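Local coordinates for clostripain-related protein (Bacteroides thetaiotaomicron, PDB 6N9J) that is a secreted C11 (clostripain-family) cysteine protease of a gut commensal, probably cleaving peptide bonds in proteins or peptides outside the cell, at residues 51-62 / 72-83; 14-22 / 126-134. All coordinates share one frame; numbering follows the deposited sequence.

Contact 1 of 2, residues 51-62 / 72-83; sequences YMDKGSNPKLIR and QDVIATYDAQNS
Y51 and Y78 meet in an offset edge-to-face stack, the edge of Y51 turned to the face of Y78 with the planes at 76° and the centroids 5.7 Å apart. L60 lies alongside Y78, pointing the same way, and its CD2 touches I75 CG2 at 3.9 Å. With A76, these residues form the apolar side of the contact, where helix 86-99 packs on Y51, L60 and Y78. A classic beta bulge sits here: I75 and A76 both face L60, whose carbonyl O takes both their N-H groups, from I75 N at 2.8 Å and A76 N at 3.2 Å. The bulge shifts the antiparallel register by one residue and coincides with the corner the chain turns at I75. The other side is looser. K59, its chain extended, makes a weak bond from NZ to Q72 OE1, 3.5 Å away, while V74 and T77 are exposed and A80 N donates to a water. A polar chain links Q81, Y51, S83 and D53: Q81 NE2 donates to Y51 OH at 3.0 Å, the hydroxyl lying near the plane of the amide, and Y51 OH donates to S83 OG. S83 OG lies only 2.4 Å from D53 OD2, too close for an ordinary hydrogen bond, which leaves this last step doubtful. If it holds, the donors run toward the carboxylate, and the negative charge of D53 would probably polarise both buried hydroxyls.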
loop_
_atom_site.group_PDB
_atom_site.type_symbol
_atom_site.label_atom_id
_atom_site.label_comp_id
_atom_site.label_asym_id
_atom_site.label_seq_id
_atom_site.Cartn_x
_atom_site.Cartn_y
_atom_site.Cartn_z
ATOM N N TYR A 51 2.089 6.014 14.995
ATOM C CA TYR A 51 2.039 4.850 15.874
ATOM C C TYR A 51 3.200 3.929 15.528
ATOM O O TYR A 51 3.287 3.417 14.413
ATOM C CB TYR A 51 0.718 4.091 15.752
ATOM C CG TYR A 51 0.761 2.759 16.474
ATOM C CD1 TYR A 51 0.571 2.689 17.848
ATOM C CD2 TYR A 51 1.017 1.571 15.782
ATOM C CE1 TYR A 51 0.625 1.481 18.519
ATOM C CE2 TYR A 51 1.067 0.357 16.442
ATOM C CZ TYR A 51 0.869 0.313 17.805
ATOM O OH TYR A 51 0.923 -0.899 18.469
ATOM N N MET A 52 4.090 3.718 16.483
ATOM C CA MET A 52 5.359 3.052 16.198
ATOM C C MET A 52 5.535 1.791 17.035
ATOM O O MET A 52 5.650 1.867 18.264
ATOM C CB MET A 52 6.512 4.025 16.449
ATOM C CG MET A 52 7.867 3.375 16.650
ATOM S SD MET A 52 8.751 3.130 15.116
ATOM C CE MET A 52 9.564 4.697 14.907
ATOM N N ASP A 53 5.529 0.628 16.383
ATOM C CA ASP A 53 5.774 -0.626 17.100
ATOM C C ASP A 53 6.962 -1.355 16.485
ATOM O O ASP A 53 6.860 -1.912 15.397
ATOM C CB ASP A 53 4.526 -1.524 17.098
ATOM C CG ASP A 53 4.733 -2.821 17.873
ATOM O OD1 ASP A 53 5.735 -2.929 18.616
ATOM O OD2 ASP A 53 3.882 -3.736 17.773
ATOM N N LYS A 54 8.086 -1.328 17.194
ATOM C CA LYS A 54 9.312 -1.998 16.770
ATOM C C LYS A 54 9.600 -3.234 17.613
ATOM O O LYS A 54 10.624 -3.888 17.428
ATOM C CB LYS A 54 10.508 -1.048 16.862
ATOM C CG LYS A 54 10.524 0.084 15.853
ATOM C CD LYS A 54 11.674 1.047 16.153
ATOM C CE LYS A 54 12.988 0.291 16.350
ATOM N NZ LYS A 54 14.138 1.200 16.605
ATOM N N GLY A 55 8.721 -3.539 18.560
ATOM C CA GLY A 55 8.896 -4.725 19.377
ATOM C C GLY A 55 8.728 -4.506 20.863
ATOM O O GLY A 55 8.042 -5.278 21.531
ATOM N N SER A 56 9.357 -3.459 21.386
ATOM C CA SER A 56 9.311 -3.177 22.818
ATOM C C SER A 56 7.947 -2.641 23.239
ATOM O O SER A 56 6.942 -3.344 23.164
ATOM C CB SER A 56 10.405 -2.179 23.204
ATOM O OG SER A 56 11.690 -2.708 22.940
ATOM N N ASN A 57 7.919 -1.392 23.690
ATOM C CA ASN A 57 6.681 -0.786 24.148
ATOM C C ASN A 57 6.230 0.289 23.165
ATOM O O ASN A 57 6.760 1.398 23.159
ATOM C CB ASN A 57 6.850 -0.202 25.559
ATOM C CG ASN A 57 7.189 -1.267 26.606
ATOM O OD1 ASN A 57 6.667 -2.383 26.579
ATOM N ND2 ASN A 57 8.077 -0.919 27.530
ATOM N N PRO A 58 5.254 -0.051 22.313
ATOM C CA PRO A 58 4.743 0.862 21.288
ATOM C C PRO A 58 4.335 2.222 21.852
ATOM O O PRO A 58 4.126 2.374 23.066
ATOM C CB PRO A 58 3.529 0.117 20.735
ATOM C CG PRO A 58 3.869 -1.329 20.943
ATOM C CD PRO A 58 4.589 -1.364 22.264
ATOM N N LYS A 59 4.264 3.207 20.964
ATOM C CA LYS A 59 3.870 4.553 21.340
ATOM C C LYS A 59 3.087 5.185 20.199
ATOM O O LYS A 59 3.279 4.839 19.027
ATOM C CB LYS A 59 5.093 5.404 21.692
ATOM C CG LYS A 59 6.112 5.514 20.560
ATOM C CD LYS A 59 7.373 6.278 20.972
ATOM C CE LYS A 59 8.360 6.347 19.800
ATOM N NZ LYS A 59 9.587 7.167 20.079
ATOM N N LEU A 60 2.183 6.085 20.558
ATOM C CA LEU A 60 1.476 6.907 19.589
ATOM C C LEU A 60 1.909 8.338 19.839
ATOM O O LEU A 60 1.658 8.868 20.918
ATOM C CB LEU A 60 -0.043 6.755 19.735
ATOM C CG LEU A 60 -0.932 7.691 18.909
ATOM C CD1 LEU A 60 -0.834 7.344 17.439
ATOM C CD2 LEU A 60 -2.385 7.644 19.380
ATOM N N ILE A 61 2.592 8.954 18.877
ATOM C CA ILE A 61 3.033 10.339 19.054
ATOM C C ILE A 61 2.483 11.286 18.014
ATOM O O ILE A 61 1.904 10.882 17.003
ATOM C CB ILE A 61 4.568 10.483 19.008
ATOM C CG1 ILE A 61 5.105 10.008 17.661
ATOM C CG2 ILE A 61 5.218 9.754 20.164
ATOM C CD1 ILE A 61 6.596 10.154 17.510
ATOM N N ARG A 62 2.691 12.561 18.284
ATOM C CA ARG A 62 2.433 13.623 17.335
ATOM C C ARG A 62 3.695 14.468 17.218
ATOM O O ARG A 62 4.317 14.813 18.233
ATOM C CB ARG A 62 1.249 14.483 17.782
ATOM C CG ARG A 62 1.019 15.712 16.915
ATOM C CD ARG A 62 -0.103 16.589 17.449
ATOM N NE ARG A 62 -0.387 17.691 16.536
ATOM C CZ ARG A 62 0.209 18.879 16.588
ATOM N NH1 ARG A 62 1.118 19.123 17.524
ATOM N NH2 ARG A 62 -0.106 19.820 15.706
ATOM N N GLN A 72 8.583 15.263 19.665
ATOM C CA GLN A 72 7.661 14.128 19.668
ATOM C C GLN A 72 6.745 14.103 20.893
ATOM O O GLN A 72 7.078 13.497 21.910
ATOM C CB GLN A 72 8.445 12.816 19.602
ATOM C CG GLN A 72 9.381 12.714 18.406
ATOM C CD GLN A 72 10.234 11.460 18.431
ATOM O OE1 GLN A 72 9.830 10.427 18.967
ATOM N NE2 GLN A 72 11.430 11.549 17.856
ATOM N N ASP A 73 5.592 14.760 20.800
ATOM C CA ASP A 73 4.612 14.706 21.882
ATOM C C ASP A 73 3.967 13.322 21.926
ATOM O O ASP A 73 3.457 12.828 20.918
ATOM C CB ASP A 73 3.539 15.787 21.722
ATOM C CG ASP A 73 4.025 17.181 22.147
ATOM O OD1 ASP A 73 5.023 17.281 22.900
ATOM O OD2 ASP A 73 3.392 18.180 21.736
ATOM N N VAL A 74 4.001 12.704 23.096
ATOM C CA VAL A 74 3.411 11.389 23.292
ATOM C C VAL A 74 1.927 11.491 23.665
ATOM O O VAL A 74 1.556 12.081 24.685
ATOM C CB VAL A 74 4.173 10.607 24.385
ATOM C CG1 VAL A 74 3.527 9.240 24.624
ATOM C CG2 VAL A 74 5.645 10.481 24.009
ATOM N N ILE A 75 1.086 10.919 22.811
ATOM C CA ILE A 75 -0.349 10.860 23.038
ATOM C C ILE A 75 -0.681 9.677 23.931
ATOM O O ILE A 75 -1.384 9.804 24.927
ATOM C CB ILE A 75 -1.108 10.738 21.711
ATOM C CG1 ILE A 75 -0.768 11.930 20.816
ATOM C CG2 ILE A 75 -2.613 10.604 21.954
ATOM C CD1 ILE A 75 -1.187 11.768 19.379
ATOM N N ALA A 76 -0.152 8.517 23.570
ATOM C CA ALA A 76 -0.402 7.307 24.335
ATOM C C ALA A 76 0.767 6.334 24.219
ATOM O O ALA A 76 1.504 6.312 23.235
ATOM C CB ALA A 76 -1.704 6.648 23.883
ATOM N N THR A 77 0.938 5.541 25.259
ATOM C CA THR A 77 1.990 4.559 25.289
ATOM C C THR A 77 1.307 3.227 25.552
ATOM O O THR A 77 0.205 3.190 26.118
ATOM C CB THR A 77 3.045 4.889 26.365
ATOM O OG1 THR A 77 4.219 4.096 26.150
ATOM C CG2 THR A 77 2.488 4.634 27.764
ATOM N N TYR A 78 1.939 2.140 25.124
ATOM C CA TYR A 78 1.311 0.829 25.215
ATOM C C TYR A 78 2.256 -0.242 25.741
ATOM O O TYR A 78 3.476 -0.133 25.601
ATOM C CB TYR A 78 0.787 0.395 23.844
ATOM C CG TYR A 78 -0.128 1.389 23.171
ATOM C CD1 TYR A 78 0.384 2.408 22.369
ATOM C CD2 TYR A 78 -1.509 1.304 23.322
ATOM C CE1 TYR A 78 -0.457 3.324 21.751
ATOM C CE2 TYR A 78 -2.360 2.212 22.697
ATOM C CZ TYR A 78 -1.829 3.221 21.922
ATOM O OH TYR A 78 -2.678 4.121 21.313
ATOM N N ASP A 79 1.687 -1.285 26.338
ATOM C CA ASP A 79 2.439 -2.516 26.563
ATOM C C ASP A 79 2.766 -3.133 25.215
ATOM O O ASP A 79 2.137 -2.795 24.215
ATOM C CB ASP A 79 1.649 -3.509 27.417
ATOM C CG ASP A 79 1.687 -3.173 28.889
ATOM O OD1 ASP A 79 2.717 -3.460 29.536
ATOM O OD2 ASP A 79 0.684 -2.633 29.400
ATOM N N ALA A 80 3.755 -4.023 25.183
ATOM C CA ALA A 80 4.018 -4.822 23.989
ATOM C C ALA A 80 2.714 -5.444 23.519
ATOM O O ALA A 80 1.996 -6.049 24.314
ATOM C CB ALA A 80 5.059 -5.903 24.275
ATOM N N GLN A 81 2.385 -5.267 22.243
ATOM C CA GLN A 81 1.103 -5.755 21.751
ATOM C C GLN A 81 1.136 -6.147 20.285
ATOM O O GLN A 81 2.055 -5.792 19.556
ATOM C CB GLN A 81 0.023 -4.698 21.972
ATOM C CG GLN A 81 0.285 -3.390 21.263
ATOM C CD GLN A 81 -0.762 -2.347 21.615
ATOM O OE1 GLN A 81 -1.615 -2.574 22.479
ATOM N NE2 GLN A 81 -0.705 -1.201 20.951
ATOM N N ASN A 82 0.120 -6.893 19.866
ATOM C CA ASN A 82 -0.015 -7.337 18.482
ATOM C C ASN A 82 -0.633 -6.234 17.643
ATOM O O ASN A 82 -1.850 -6.025 17.668
ATOM C CB ASN A 82 -0.868 -8.600 18.403
ATOM C CG ASN A 82 -1.142 -9.037 16.966
ATOM O OD1 ASN A 82 -0.484 -8.586 16.021
ATOM N ND2 ASN A 82 -2.118 -9.920 16.799
ATOM N N SER A 83 0.211 -5.544 16.885
ATOM C CA SER A 83 -0.209 -4.350 16.163
ATOM C C SER A 83 -1.034 -4.631 14.905
ATOM O O SER A 83 -1.435 -3.695 14.213
ATOM C CB SER A 83 1.021 -3.507 15.805
ATOM O OG SER A 83 1.689 -3.092 16.982
HETATM O O HOH W 1 5.318 -4.410 20.900
HETATM O O HOH W 2 5.638 -4.401 27.435
#

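Contact 2 of 2, residues 14-22 / 126-134; sequences LVYIAGDNS and WWGQDTGNG
N21 reaches across to the backbone of strand 127-130, its ND2 donating to Q129 O at 2.8 Å. The acceptor lies close to the amide plane of N21, but the donor stands 39° above the carbonyl plane of Q129. With CG set between the backbone N and the carbonyl carbon (chi1 56°), the amide also folds back on its own chain, and ND2 gives a second bond to A18 O at 3.0 Å. N21 OD1 takes the N-H of L23, in the turn leading into helix 24-37, so both ends of the amide are used. With the side chain cut back to an alanine, Q129 O and the L23 N-H are likely to lose their partner here, weakening the tie between the loop after strand 14-18 and strand 127-130. Alongside, T131 N gives D20 O a nearly straight bond of 2.8 Å. The carboxylates of D20 and D130 come close, OD2 of D20 lying 3.9 Å from OD1 of D130, a pairing that is probably unfavourable if both are charged. D130 OD1 accepts from G132 N in an Asx turn, met from above the carboxylate plane, while a water joins D130 OD2, Q129 O and D20 N. Farther back the contact is apolar. W127, its CG anti to the backbone N (chi1 173°), brings CH2 within 4.0 Å of Y16 CD1 and 4.1 Å of A18 CB; Y16 CD1 comes to the indole at its edge. Beyond the two segments, M89 of helix 86-99 touches both Y16 and W127, F109 of strand 105-110 meets the indole edge-to-face, and strand 14-18 runs on in the main sheet between strands 46-53 and 105-110.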
loop_
_atom_site.group_PDB
_atom_site.type_symbol
_atom_site.label_atom_id
_atom_site.label_comp_id
_atom_site.label_asym_id
_atom_site.label_seq_id
_atom_site.Cartn_x
_atom_site.Cartn_y
_atom_site.Cartn_z
ATOM N N LEU A 14 -2.198 9.828 9.984
ATOM C CA LEU A 14 -1.590 8.846 10.856
ATOM C C LEU A 14 -0.624 7.936 10.088
ATOM O O LEU A 14 -1.013 7.302 9.102
ATOM C CB LEU A 14 -2.674 7.997 11.533
ATOM C CG LEU A 14 -2.182 6.768 12.313
ATOM C CD1 LEU A 14 -1.333 7.208 13.521
ATOM C CD2 LEU A 14 -3.355 5.916 12.770
ATOM N N VAL A 15 0.632 7.873 10.524
ATOM C CA VAL A 15 1.543 6.856 10.000
ATOM C C VAL A 15 1.562 5.656 10.941
ATOM O O VAL A 15 1.988 5.769 12.104
ATOM C CB VAL A 15 2.970 7.378 9.829
ATOM C CG1 VAL A 15 3.854 6.278 9.203
ATOM C CG2 VAL A 15 2.968 8.616 8.986
ATOM N N TYR A 16 1.086 4.518 10.446
ATOM C CA TYR A 16 0.882 3.342 11.290
ATOM C C TYR A 16 1.964 2.300 11.029
ATOM O O TYR A 16 1.953 1.617 9.995
ATOM C CB TYR A 16 -0.501 2.736 11.039
ATOM C CG TYR A 16 -0.928 1.698 12.051
ATOM C CD1 TYR A 16 -0.368 0.414 12.057
ATOM C CD2 TYR A 16 -1.900 1.990 12.990
ATOM C CE1 TYR A 16 -0.758 -0.537 13.000
ATOM C CE2 TYR A 16 -2.300 1.055 13.929
ATOM C CZ TYR A 16 -1.736 -0.214 13.927
ATOM O OH TYR A 16 -2.155 -1.133 14.866
ATOM N N ILE A 17 2.892 2.175 11.972
ATOM C CA ILE A 17 4.060 1.328 11.766
ATOM C C ILE A 17 3.988 0.023 12.544
ATOM O O ILE A 17 4.325 -0.013 13.726
ATOM C CB ILE A 17 5.353 2.065 12.159
ATOM C CG1 ILE A 17 5.494 3.327 11.313
ATOM C CG2 ILE A 17 6.579 1.147 11.990
ATOM C CD1 ILE A 17 6.610 4.249 11.776
ATOM N N ALA A 18 3.534 -1.036 11.876
ATOM C CA ALA A 18 3.622 -2.378 12.434
ATOM C C ALA A 18 4.991 -2.955 12.080
ATOM O O ALA A 18 5.170 -3.595 11.040
ATOM C CB ALA A 18 2.499 -3.260 11.917
ATOM N N GLY A 19 5.969 -2.696 12.940
ATOM C CA GLY A 19 7.338 -3.052 12.628
ATOM C C GLY A 19 7.971 -4.064 13.565
ATOM O O GLY A 19 9.194 -4.143 13.637
ATOM N N ASP A 20 7.163 -4.834 14.291
ATOM C CA ASP A 20 7.735 -5.915 15.086
ATOM C C ASP A 20 7.866 -7.154 14.215
ATOM O O ASP A 20 7.022 -8.052 14.240
ATOM C CB ASP A 20 6.911 -6.231 16.332
ATOM C CG ASP A 20 7.649 -7.168 17.276
ATOM O OD1 ASP A 20 8.861 -7.375 17.045
ATOM O OD2 ASP A 20 7.045 -7.685 18.244
ATOM N N ASN A 21 8.967 -7.184 13.475
ATOM C CA ASN A 21 9.196 -8.130 12.403
ATOM C C ASN A 21 10.522 -7.758 11.766
ATOM O O ASN A 21 11.206 -6.853 12.255
ATOM C CB ASN A 21 8.058 -8.088 11.376
ATOM C CG ASN A 21 7.832 -6.691 10.806
ATOM O OD1 ASN A 21 8.778 -6.012 10.387
ATOM N ND2 ASN A 21 6.571 -6.258 10.776
ATOM N N SER A 22 10.857 -8.400 10.650
ATOM C CA SER A 22 12.173 -8.231 10.042
ATOM C C SER A 22 12.485 -6.792 9.606
ATOM O O SER A 22 13.653 -6.446 9.390
ATOM C CB SER A 22 12.311 -9.170 8.841
ATOM O OG SER A 22 11.245 -8.996 7.923
ATOM N N TRP A 126 -2.888 -10.559 2.523
ATOM C CA TRP A 126 -2.861 -10.011 3.871
ATOM C C TRP A 126 -1.942 -8.795 3.979
ATOM O O TRP A 126 -1.049 -8.596 3.151
ATOM C CB TRP A 126 -2.422 -11.086 4.871
ATOM C CG TRP A 126 -1.120 -11.742 4.518
ATOM C CD1 TRP A 126 -0.953 -12.937 3.871
ATOM C CD2 TRP A 126 0.199 -11.241 4.787
ATOM N NE1 TRP A 126 0.387 -13.209 3.729
ATOM C CE2 TRP A 126 1.114 -12.185 4.281
ATOM C CE3 TRP A 126 0.694 -10.094 5.420
ATOM C CZ2 TRP A 126 2.496 -12.013 4.378
ATOM C CZ3 TRP A 126 2.063 -9.924 5.515
ATOM C CH2 TRP A 126 2.949 -10.878 4.996
ATOM N N TRP A 127 -2.162 -7.978 5.006
ATOM C CA TRP A 127 -1.263 -6.862 5.271
ATOM C C TRP A 127 -0.713 -6.941 6.691
ATOM O O TRP A 127 -1.432 -7.290 7.627
ATOM C CB TRP A 127 -1.952 -5.494 5.070
ATOM C CG TRP A 127 -1.036 -4.375 5.519
ATOM C CD1 TRP A 127 -0.072 -3.760 4.772
ATOM C CD2 TRP A 127 -0.954 -3.800 6.832
ATOM N NE1 TRP A 127 0.595 -2.831 5.532
ATOM C CE2 TRP A 127 0.072 -2.836 6.801
ATOM C CE3 TRP A 127 -1.653 -4.001 8.028
ATOM C CZ2 TRP A 127 0.407 -2.067 7.915
ATOM C CZ3 TRP A 127 -1.306 -3.251 9.139
ATOM C CH2 TRP A 127 -0.285 -2.293 9.074
ATOM N N GLY A 128 0.558 -6.600 6.857
ATOM C CA GLY A 128 1.074 -6.393 8.198
ATOM C C GLY A 128 1.495 -7.670 8.897
ATOM O O GLY A 128 0.853 -8.716 8.785
ATOM N N GLN A 129 2.603 -7.585 9.614
ATOM C CA GLN A 129 3.065 -8.715 10.393
ATOM C C GLN A 129 3.528 -8.237 11.756
ATOM O O GLN A 129 4.145 -7.177 11.882
ATOM C CB GLN A 129 4.192 -9.446 9.676
ATOM C CG GLN A 129 4.702 -10.657 10.430
ATOM C CD GLN A 129 5.923 -11.257 9.774
ATOM O OE1 GLN A 129 6.814 -10.539 9.304
ATOM N NE2 GLN A 129 5.967 -12.580 9.715
ATOM N N ASP A 130 3.192 -9.020 12.770
ATOM C CA ASP A 130 3.688 -8.835 14.121
ATOM C C ASP A 130 4.169 -10.196 14.615
ATOM O O ASP A 130 3.364 -11.120 14.745
ATOM C CB ASP A 130 2.587 -8.269 15.019
ATOM C CG ASP A 130 3.084 -7.892 16.396
ATOM O OD1 ASP A 130 3.438 -8.813 17.175
ATOM O OD2 ASP A 130 3.090 -6.680 16.705
ATOM N N THR A 131 5.473 -10.329 14.868
ATOM C CA THR A 131 6.031 -11.600 15.350
ATOM C C THR A 131 6.362 -11.580 16.848
ATOM O O THR A 131 7.133 -12.414 17.329
ATOM C CB THR A 131 7.312 -12.007 14.566
ATOM O OG1 THR A 131 8.317 -10.996 14.700
ATOM C CG2 THR A 131 7.006 -12.218 13.095
ATOM N N GLY A 132 5.758 -10.649 17.582
ATOM C CA GLY A 132 5.997 -10.515 19.013
ATOM C C GLY A 132 5.660 -11.751 19.826
ATOM O O GLY A 132 6.464 -12.209 20.637
ATOM N N ASN A 133 4.462 -12.284 19.618
ATOM C CA ASN A 133 4.049 -13.528 20.266
ATOM C C ASN A 133 3.409 -14.448 19.233
ATOM O O ASN A 133 2.186 -14.495 19.110
ATOM C CB ASN A 133 3.077 -13.252 21.416
ATOM C CG ASN A 133 2.705 -14.511 22.190
ATOM O OD1 ASN A 133 3.528 -15.412 22.383
ATOM N ND2 ASN A 133 1.455 -14.578 22.637
ATOM N N GLY A 134 4.243 -15.165 18.488
ATOM C CA GLY A 134 3.777 -15.920 17.345
ATOM C C GLY A 134 3.745 -15.063 16.093
ATOM O O GLY A 134 3.932 -13.846 16.157
HETATM O O HOH W 3 4.308 -5.255 14.074
HETATM O O HOH W 4 9.540 -10.739 9.652
#

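The two contacts lie about 12 Å apart, centre to centre, on the same side of the chain's centre. Along the chain the order is 14-22, 51-62, 72-83, 126-134, so contact 1 falls wholly between the halves of contact 2. Strands 9-18 and 46-53 are parallel neighbours in the large mixed sheet; contact 1 takes that sheet out to its hairpin edge, whereas contact 2 joins the end of strand 9-18 to the separate two-stranded sheet of 127-130 and 136-138. Direct bonds couple them: G19 with D53, Y16 with S83, and D130 with S83. Helix 86-99 packs against side chains of both, which probably helps hold the hairpin edge and the 127-130 region together.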